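Local coordinates for putative GH105 family protein (PDB 3QWT), which is of unknown function but is probably a GH105 glycoside hydrolase with an alpha/alpha toroid that may release unsaturated uronic acids from the ends of oligosaccharides, at residues A[80-85]-A[375-380]; A[241-246]-A[304-309]; A[266-271]-A[315-320]. One frame throughout, in Å; residues are numbered along the deposited sequence.

How the contacts relate
Three contacts tie together helices of one alpha/alpha toroid. Starting from the N terminus, the chain leaves contact 1 at helix 67-83 and comes back to it only at 375-380, on helix 363-377, close to the C terminus, so this contact closes a loop that encloses the other two. Within that loop helix 231-248 begins contact 2 and helix 255-272 begins contact 3; helix 294-309 then closes contact 2, and residues 315-320, which lead into helix 318-330, close contact 3, so the two cross. Ile304 packs on Ile268 and Val320, joining contacts 2 and 3, while a salt bridge from Arg309 to Glu375 joins contacts 2 and 1.

Contact 1 of 3, residues A[80-85]-A[375-380]; sequences YQQTGD and EYLRNY
Gln82 reaches across from the last full turn of helix 67-83 and lays its terminal amide against Leu377 and Arg378 of 375-380. Its CG stands anti to the backbone N (chi1 -179°) and the chain continues extended, which carries the amide across to the other segment. There Gln82 meets Leu377 at about a right angle, with OE1 3.6 Å from Leu377 CB and 3.8 Å from Leu377 CD1. The amide nitrogen meets the aliphatic part of Arg378, Gln82 NE2 lying 3.8 Å from Arg378 CG. Amide and guanidinium planes are turned 66° apart, so the two flat groups do not stack. Arg378 bends at chi3 (75°), and its NH1 makes a salt bridge with Glu135 of the second subunit, whose Pro132 also packs on Gln82. Leu377 also packs on Ile30 of helix 23-37.

Just beyond Gln82 the helix stops: Gly84 adopts positive phi, and Thr83 OG1 accepts from Asp85 N at 3.1 Å in an ST turn. Glutamine suits its place because its long arm is partly apolar yet ends in a donor: buried, Gln82 NE2 is satisfied by the carbonyl of Thr374, one residue before 375-380. The amide is thus anchored to the backbone of the helix it touches, while its contacts with Leu377 and Arg378 are van der Waals packing.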
# COMPACT_ATOMS: atom_id res chain seq x y z
N TYR A 80 -4.26 -34.09 -17.00
CA TYR A 80 -4.88 -33.09 -17.86
C TYR A 80 -4.16 -31.75 -17.74
O TYR A 80 -3.84 -31.09 -18.73
CB TYR A 80 -6.37 -32.90 -17.54
CG TYR A 80 -6.92 -31.61 -18.09
CD1 TYR A 80 -7.06 -31.42 -19.46
CD2 TYR A 80 -7.26 -30.56 -17.26
CE1 TYR A 80 -7.55 -30.21 -19.99
CE2 TYR A 80 -7.74 -29.36 -17.77
CZ TYR A 80 -7.87 -29.20 -19.13
OH TYR A 80 -8.35 -28.01 -19.64
N GLN A 81 -3.89 -31.35 -16.51
CA GLN A 81 -3.27 -30.06 -16.26
C GLN A 81 -1.92 -29.92 -16.98
O GLN A 81 -1.61 -28.86 -17.51
CB GLN A 81 -3.10 -29.84 -14.76
CG GLN A 81 -2.44 -28.51 -14.39
CD GLN A 81 -2.35 -28.32 -12.89
OE1 GLN A 81 -1.70 -29.12 -12.20
NE2 GLN A 81 -3.02 -27.29 -12.37
N GLN A 82 -1.14 -30.99 -16.99
CA GLN A 82 0.19 -30.98 -17.61
C GLN A 82 0.19 -31.03 -19.14
O GLN A 82 0.98 -30.33 -19.78
CB GLN A 82 1.04 -32.14 -17.07
CG GLN A 82 2.45 -32.20 -17.62
CD GLN A 82 3.10 -33.54 -17.35
OE1 GLN A 82 3.23 -34.36 -18.25
NE2 GLN A 82 3.49 -33.79 -16.10
N THR A 83 -0.71 -31.83 -19.72
CA THR A 83 -0.70 -32.07 -21.16
C THR A 83 -1.87 -31.50 -21.96
O THR A 83 -1.82 -31.50 -23.20
CB THR A 83 -0.77 -33.55 -21.43
OG1 THR A 83 -2.09 -33.99 -21.09
CG2 THR A 83 0.27 -34.30 -20.57
N GLY A 84 -2.93 -31.05 -21.29
CA GLY A 84 -4.13 -30.55 -21.96
C GLY A 84 -4.97 -31.61 -22.67
O GLY A 84 -5.85 -31.27 -23.47
N ASP A 85 -4.68 -32.88 -22.39
CA ASP A 85 -5.39 -34.04 -22.97
C ASP A 85 -6.91 -33.98 -22.81
O ASP A 85 -7.43 -34.19 -21.72
CB ASP A 85 -4.85 -35.32 -22.33
CG ASP A 85 -5.36 -36.58 -23.00
OD1 ASP A 85 -4.52 -37.40 -23.44
OD2 ASP A 85 -6.59 -36.77 -23.06
N GLU A 375 4.00 -36.90 -12.44
CA GLU A 375 5.12 -36.16 -11.89
C GLU A 375 6.43 -36.68 -12.52
O GLU A 375 7.35 -35.91 -12.81
CB GLU A 375 5.12 -36.25 -10.36
CG GLU A 375 6.33 -35.62 -9.67
CD GLU A 375 6.43 -34.10 -9.84
OE1 GLU A 375 5.39 -33.42 -9.86
OE2 GLU A 375 7.56 -33.57 -9.92
N TYR A 376 6.49 -37.98 -12.78
CA TYR A 376 7.70 -38.56 -13.36
C TYR A 376 7.90 -38.09 -14.81
O TYR A 376 9.04 -37.95 -15.27
CB TYR A 376 7.65 -40.08 -13.30
CG TYR A 376 8.97 -40.76 -13.60
CD1 TYR A 376 9.17 -41.47 -14.78
CD2 TYR A 376 10.03 -40.69 -12.69
CE1 TYR A 376 10.36 -42.09 -15.06
CE2 TYR A 376 11.25 -41.32 -12.97
CZ TYR A 376 11.40 -42.01 -14.15
OH TYR A 376 12.59 -42.64 -14.45
N LEU A 377 6.79 -37.83 -15.50
CA LEU A 377 6.83 -37.28 -16.85
C LEU A 377 7.54 -35.93 -16.91
O LEU A 377 8.08 -35.56 -17.95
CB LEU A 377 5.42 -37.14 -17.44
CG LEU A 377 4.93 -38.34 -18.26
CD1 LEU A 377 3.52 -38.11 -18.74
CD2 LEU A 377 5.86 -38.64 -19.44
N ARG A 378 7.54 -35.19 -15.81
CA ARG A 378 8.23 -33.90 -15.80
C ARG A 378 9.71 -34.07 -16.09
O ARG A 378 10.34 -33.19 -16.65
CB ARG A 378 8.00 -33.13 -14.50
CG ARG A 378 6.59 -32.57 -14.35
CD ARG A 378 6.49 -31.72 -13.09
NE ARG A 378 7.15 -30.42 -13.26
CZ ARG A 378 6.58 -29.37 -13.86
NH1 ARG A 378 7.23 -28.22 -13.97
NH2 ARG A 378 5.34 -29.48 -14.34
N ASN A 379 10.26 -35.22 -15.71
CA ASN A 379 11.63 -35.58 -16.10
C ASN A 379 11.86 -35.64 -17.61
O ASN A 379 13.00 -35.71 -18.07
CB ASN A 379 12.06 -36.90 -15.46
CG ASN A 379 12.41 -36.75 -14.00
OD1 ASN A 379 12.70 -35.66 -13.54
ND2 ASN A 379 12.38 -37.85 -13.27
N TYR A 380 10.79 -35.62 -18.40
CA TYR A 380 10.94 -35.68 -19.85
C TYR A 380 10.77 -34.32 -20.53
O TYR A 380 10.62 -34.24 -21.74
CB TYR A 380 10.00 -36.72 -20.47
CG TYR A 380 10.32 -38.10 -19.99
CD1 TYR A 380 10.06 -38.47 -18.68
CD2 TYR A 380 10.91 -39.04 -20.83
CE1 TYR A 380 10.37 -39.73 -18.22
CE2 TYR A 380 11.22 -40.30 -20.38
CZ TYR A 380 10.95 -40.64 -19.08
OH TYR A 380 11.25 -41.90 -18.60

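Contact 2 of 3, residues A[241-246]-A[304-309]; sequences IPDFLE and ILKAVR. With GOL (glycerol), chain G.
Lys306 spans the gap between helices 294-309 and 231-248 and places its ammonium between two acids, Asp243 and Glu246. Lys306 NZ forms salt bridges to Asp243 OD1 at 2.7 Å and to Glu246 OE2 at 3.1 Å, making a network of the three residues, and both oxygens are met from well above their carboxylate planes, about 50° out. The lysine is stretched from CG to NZ, with CG anti to the backbone N, and each acid side chain crosses it at about a right angle. Tyr302 OH and a glycerol hydroxyl, O1, are further hydrogen-bond partners of the ammonium, so this buried charge is well supplied with partners.

The acids are engaged beyond the lysine. Asp243 OD1 is also bonded to Tyr302 OH, and Asp243 OD2 to Tyr74 OH, which holds both ends of the carboxylate. Glu246 divides its oxygens: OE2 serves Lys306, while OE1 pairs with Lys310 and accepts from glycerol O2 at 2.7 Å.

Asp243 and Glu246, three residues apart, present their carboxylates on one side of their helix. The two helix segments run at 39° to each other with axes 9.9 Å apart, in the alpha/alpha toroid, where helix 255-272 lies between them along the chain. Pro242 and Ala307 have the nearest CA atoms, and Pro242 CB packs 4.0 Å from Lys306 CD. Lysine suits the place because its long apolar chain can lie on Pro242 while the ammonium reaches both acids.

Glycerol, probably from the crystallisation liquor, bridges the two helices. Arg309 NH2 donates to its O2 at 2.8 Å, nearly straight at 166°, whereas the bond from NH1 is weak; Arg309 NE is taken by Glu375.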
# COMPACT_ATOMS: atom_id res chain seq x y z
N ILE A 241 1.33 -32.61 1.74
CA ILE A 241 2.24 -31.55 2.17
C ILE A 241 2.81 -30.77 0.97
O ILE A 241 2.84 -29.54 0.98
CB ILE A 241 3.35 -32.09 3.07
CG1 ILE A 241 2.74 -32.56 4.40
CG2 ILE A 241 4.41 -31.00 3.33
CD1 ILE A 241 3.73 -33.19 5.36
N PRO A 242 3.25 -31.48 -0.07
CA PRO A 242 3.84 -30.75 -1.19
C PRO A 242 2.77 -29.98 -1.93
O PRO A 242 3.03 -28.84 -2.35
CB PRO A 242 4.40 -31.87 -2.07
CG PRO A 242 4.67 -32.98 -1.13
CD PRO A 242 3.53 -32.92 -0.15
N ASP A 243 1.59 -30.56 -2.09
CA ASP A 243 0.53 -29.85 -2.79
C ASP A 243 0.03 -28.66 -1.99
O ASP A 243 -0.25 -27.59 -2.54
CB ASP A 243 -0.61 -30.80 -3.17
CG ASP A 243 -0.25 -31.68 -4.36
OD1 ASP A 243 0.94 -31.71 -4.77
OD2 ASP A 243 -1.15 -32.34 -4.89
N PHE A 244 -0.06 -28.85 -0.68
CA PHE A 244 -0.48 -27.79 0.21
C PHE A 244 0.55 -26.65 0.18
O PHE A 244 0.20 -25.47 0.05
CB PHE A 244 -0.67 -28.36 1.62
CG PHE A 244 -1.29 -27.40 2.59
CD1 PHE A 244 -2.45 -26.74 2.29
CD2 PHE A 244 -0.69 -27.16 3.81
CE1 PHE A 244 -3.01 -25.86 3.18
CE2 PHE A 244 -1.24 -26.30 4.70
CZ PHE A 244 -2.41 -25.64 4.39
N LEU A 245 1.83 -27.00 0.26
CA LEU A 245 2.88 -26.00 0.25
C LEU A 245 2.85 -25.17 -1.02
O LEU A 245 3.08 -23.95 -1.02
CB LEU A 245 4.24 -26.65 0.37
CG LEU A 245 4.63 -27.13 1.76
CD1 LEU A 245 6.01 -27.77 1.70
CD2 LEU A 245 4.60 -25.97 2.74
N GLU A 246 2.57 -25.84 -2.12
CA GLU A 246 2.55 -25.18 -3.41
C GLU A 246 1.37 -24.21 -3.46
O GLU A 246 1.50 -23.09 -3.94
CB GLU A 246 2.48 -26.21 -4.53
CG GLU A 246 2.34 -25.63 -5.92
CD GLU A 246 2.33 -26.73 -6.98
OE1 GLU A 246 3.35 -26.88 -7.67
OE2 GLU A 246 1.32 -27.46 -7.09
N ILE A 304 7.67 -37.75 -3.06
CA ILE A 304 9.12 -37.71 -3.04
C ILE A 304 9.64 -37.05 -4.31
O ILE A 304 10.54 -36.22 -4.27
CB ILE A 304 9.72 -39.10 -2.84
CG1 ILE A 304 9.29 -39.64 -1.48
CG2 ILE A 304 11.24 -39.04 -2.94
CD1 ILE A 304 9.74 -41.08 -1.20
N LEU A 305 9.06 -37.41 -5.45
CA LEU A 305 9.43 -36.77 -6.70
C LEU A 305 9.19 -35.27 -6.64
O LEU A 305 10.06 -34.48 -6.99
CB LEU A 305 8.62 -37.35 -7.85
CG LEU A 305 9.11 -38.66 -8.44
CD1 LEU A 305 8.10 -39.21 -9.45
CD2 LEU A 305 10.47 -38.43 -9.08
N LYS A 306 8.00 -34.88 -6.19
CA LYS A 306 7.64 -33.47 -6.20
C LYS A 306 8.47 -32.70 -5.18
O LYS A 306 8.90 -31.59 -5.44
CB LYS A 306 6.14 -33.29 -5.92
CG LYS A 306 5.66 -31.87 -6.21
CD LYS A 306 4.15 -31.76 -6.06
CE LYS A 306 3.67 -30.35 -6.36
NZ LYS A 306 2.25 -30.38 -6.76
N ALA A 307 8.73 -33.32 -4.03
CA ALA A 307 9.52 -32.67 -3.00
C ALA A 307 10.97 -32.49 -3.48
O ALA A 307 11.64 -31.54 -3.08
CB ALA A 307 9.46 -33.45 -1.70
N VAL A 308 11.44 -33.37 -4.34
CA VAL A 308 12.77 -33.16 -4.89
C VAL A 308 12.70 -32.02 -5.90
O VAL A 308 13.48 -31.06 -5.86
CB VAL A 308 13.36 -34.43 -5.55
CG1 VAL A 308 14.60 -34.08 -6.37
CG2 VAL A 308 13.72 -35.49 -4.49
N ARG A 309 11.73 -32.12 -6.80
CA ARG A 309 11.59 -31.08 -7.80
C ARG A 309 11.51 -29.69 -7.17
O ARG A 309 12.18 -28.76 -7.62
CB ARG A 309 10.37 -31.33 -8.67
CG ARG A 309 9.92 -30.06 -9.36
CD ARG A 309 9.03 -30.38 -10.52
NE ARG A 309 7.72 -30.85 -10.11
CZ ARG A 309 6.63 -30.09 -10.13
NH1 ARG A 309 6.71 -28.81 -10.51
NH2 ARG A 309 5.45 -30.60 -9.76
C1 GOL G . 1.85 -30.12 -10.72
O1 GOL G . 1.92 -31.19 -9.79
C2 GOL G . 2.09 -28.80 -9.99
O2 GOL G . 3.45 -28.71 -9.61
C3 GOL G . 1.74 -27.64 -10.91
O3 GOL G . 2.45 -27.77 -12.12

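Contact 3 of 3, residues A[266-271]-A[315-320]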
# COMPACT_ATOMS: atom_id res chain seq x y z
N ALA A 266 11.27 -35.41 7.76
CA ALA A 266 11.32 -36.47 8.74
C ALA A 266 10.64 -37.72 8.17
O ALA A 266 11.12 -38.83 8.37
CB ALA A 266 10.66 -36.03 10.03
N GLN A 267 9.54 -37.53 7.45
CA GLN A 267 8.86 -38.68 6.86
C GLN A 267 9.67 -39.31 5.73
O GLN A 267 9.87 -40.51 5.69
CB GLN A 267 7.45 -38.36 6.35
CG GLN A 267 6.68 -39.64 5.97
CD GLN A 267 5.42 -39.38 5.17
OE1 GLN A 267 5.46 -38.72 4.12
NE2 GLN A 267 4.30 -39.90 5.64
N ILE A 268 10.11 -38.49 4.79
CA ILE A 268 10.80 -38.99 3.62
C ILE A 268 12.08 -39.74 4.05
O ILE A 268 12.38 -40.83 3.55
CB ILE A 268 11.03 -37.85 2.60
CG1 ILE A 268 9.67 -37.41 2.00
CG2 ILE A 268 11.96 -38.26 1.51
CD1 ILE A 268 9.74 -36.49 0.76
N ALA A 269 12.80 -39.20 5.02
CA ALA A 269 13.98 -39.89 5.54
C ALA A 269 13.61 -41.26 6.10
O ALA A 269 14.32 -42.25 5.87
CB ALA A 269 14.71 -39.04 6.61
N ALA A 270 12.51 -41.33 6.85
CA ALA A 270 12.10 -42.61 7.44
C ALA A 270 11.63 -43.61 6.38
O ALA A 270 11.78 -44.83 6.54
CB ALA A 270 11.04 -42.39 8.49
N LEU A 271 11.07 -43.07 5.30
CA LEU A 271 10.56 -43.90 4.21
C LEU A 271 11.73 -44.46 3.42
O LEU A 271 11.68 -45.58 2.93
CB LEU A 271 9.66 -43.08 3.29
CG LEU A 271 8.24 -42.81 3.80
CD1 LEU A 271 7.62 -41.64 3.07
CD2 LEU A 271 7.37 -44.07 3.64
N ARG A 315 18.44 -33.51 -3.46
CA ARG A 315 18.41 -34.28 -4.70
C ARG A 315 18.56 -35.79 -4.53
O ARG A 315 18.03 -36.57 -5.33
CB ARG A 315 19.52 -33.83 -5.65
CG ARG A 315 19.40 -32.43 -6.20
CD ARG A 315 18.53 -32.37 -7.44
NE ARG A 315 18.10 -31.00 -7.67
CZ ARG A 315 17.16 -30.62 -8.52
NH1 ARG A 315 16.53 -31.54 -9.26
NH2 ARG A 315 16.85 -29.34 -8.64
N HIS A 316 19.31 -36.21 -3.52
CA HIS A 316 19.68 -37.62 -3.46
C HIS A 316 18.47 -38.52 -3.24
O HIS A 316 18.51 -39.71 -3.55
CB HIS A 316 20.71 -37.87 -2.38
CG HIS A 316 20.19 -37.63 -1.01
ND1 HIS A 316 19.43 -38.56 -0.33
CD2 HIS A 316 20.31 -36.56 -0.18
CE1 HIS A 316 19.12 -38.08 0.86
NE2 HIS A 316 19.63 -36.86 0.97
N TYR A 317 17.40 -37.94 -2.72
CA TYR A 317 16.18 -38.71 -2.50
C TYR A 317 15.54 -39.17 -3.80
O TYR A 317 14.60 -39.98 -3.79
CB TYR A 317 15.16 -37.93 -1.69
CG TYR A 317 15.44 -37.95 -0.21
CD1 TYR A 317 15.45 -39.16 0.49
CD2 TYR A 317 15.69 -36.79 0.48
CE1 TYR A 317 15.70 -39.19 1.84
CE2 TYR A 317 15.95 -36.81 1.84
CZ TYR A 317 15.95 -38.01 2.51
OH TYR A 317 16.20 -38.01 3.86
N ALA A 318 16.05 -38.67 -4.92
CA ALA A 318 15.53 -39.08 -6.22
C ALA A 318 15.62 -40.59 -6.40
O ALA A 318 14.67 -41.22 -6.85
CB ALA A 318 16.24 -38.36 -7.34
N GLN A 319 16.77 -41.17 -6.05
CA GLN A 319 16.96 -42.62 -6.20
C GLN A 319 15.80 -43.39 -5.60
O GLN A 319 15.28 -44.32 -6.21
CB GLN A 319 18.27 -43.07 -5.56
CG GLN A 319 19.51 -42.62 -6.30
CD GLN A 319 20.76 -42.71 -5.44
OE1 GLN A 319 20.89 -41.98 -4.45
NE2 GLN A 319 21.68 -43.60 -5.80
N VAL A 320 15.38 -43.00 -4.40
CA VAL A 320 14.23 -43.63 -3.78
C VAL A 320 13.00 -43.58 -4.70
O VAL A 320 12.34 -44.60 -4.96
CB VAL A 320 13.87 -42.95 -2.48
CG1 VAL A 320 12.50 -43.42 -2.02
CG2 VAL A 320 14.94 -43.25 -1.44
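The ring of Tyr317 lies against Ile268 and Ala269 of helix 255-272. The principal interaction is a CH-pi contact: Ile268 CG2 stands 3.8 Å from the ring centroid and 11° off its normal, so the methyl carbon sits almost directly over the centre of one face. Ile268 places it there because CG2 is anti to the backbone N, while CG1 (chi1 -68°) lies beside that nitrogen and leads CD1 to Ile304 and Ala307 of helix 294-309. The beta-branched residue therefore serves two neighbours at once. The opposite face of the ring is covered from within 315-320, where His316 CE1 sits 3.4 Å above the plane, again over its centre. Methyl and imidazole thus flank the phenol ring on both faces, which would limit its rotation.

Plain van der Waals packing continues toward the hydroxyl end. Ala269 CB comes to 3.3 Å from Tyr317 OH, and the alpha carbon of the same alanine approaches the ring obliquely. Alanine suits this position, since its short side chain lets the phenol lie close to the helix backbone. Tyr317 also touches Ala272, and Val320 rests on Ala272 as well as on Ile304, extending the apolar surface along helix 255-272.

Hydrogen bonding belongs to the surroundings, where Gln275 NE2 donates to the carbonyl of Val320.

The contact fastens 315-320, leading into helix 318-330, onto helix 255-272 of the toroid, its centre about 18 Å from the centre of the chain. Its chemistry is dispersion and shape: the aromatic face receives a methyl, and the two segments are held by packing and not by polar bonds between them.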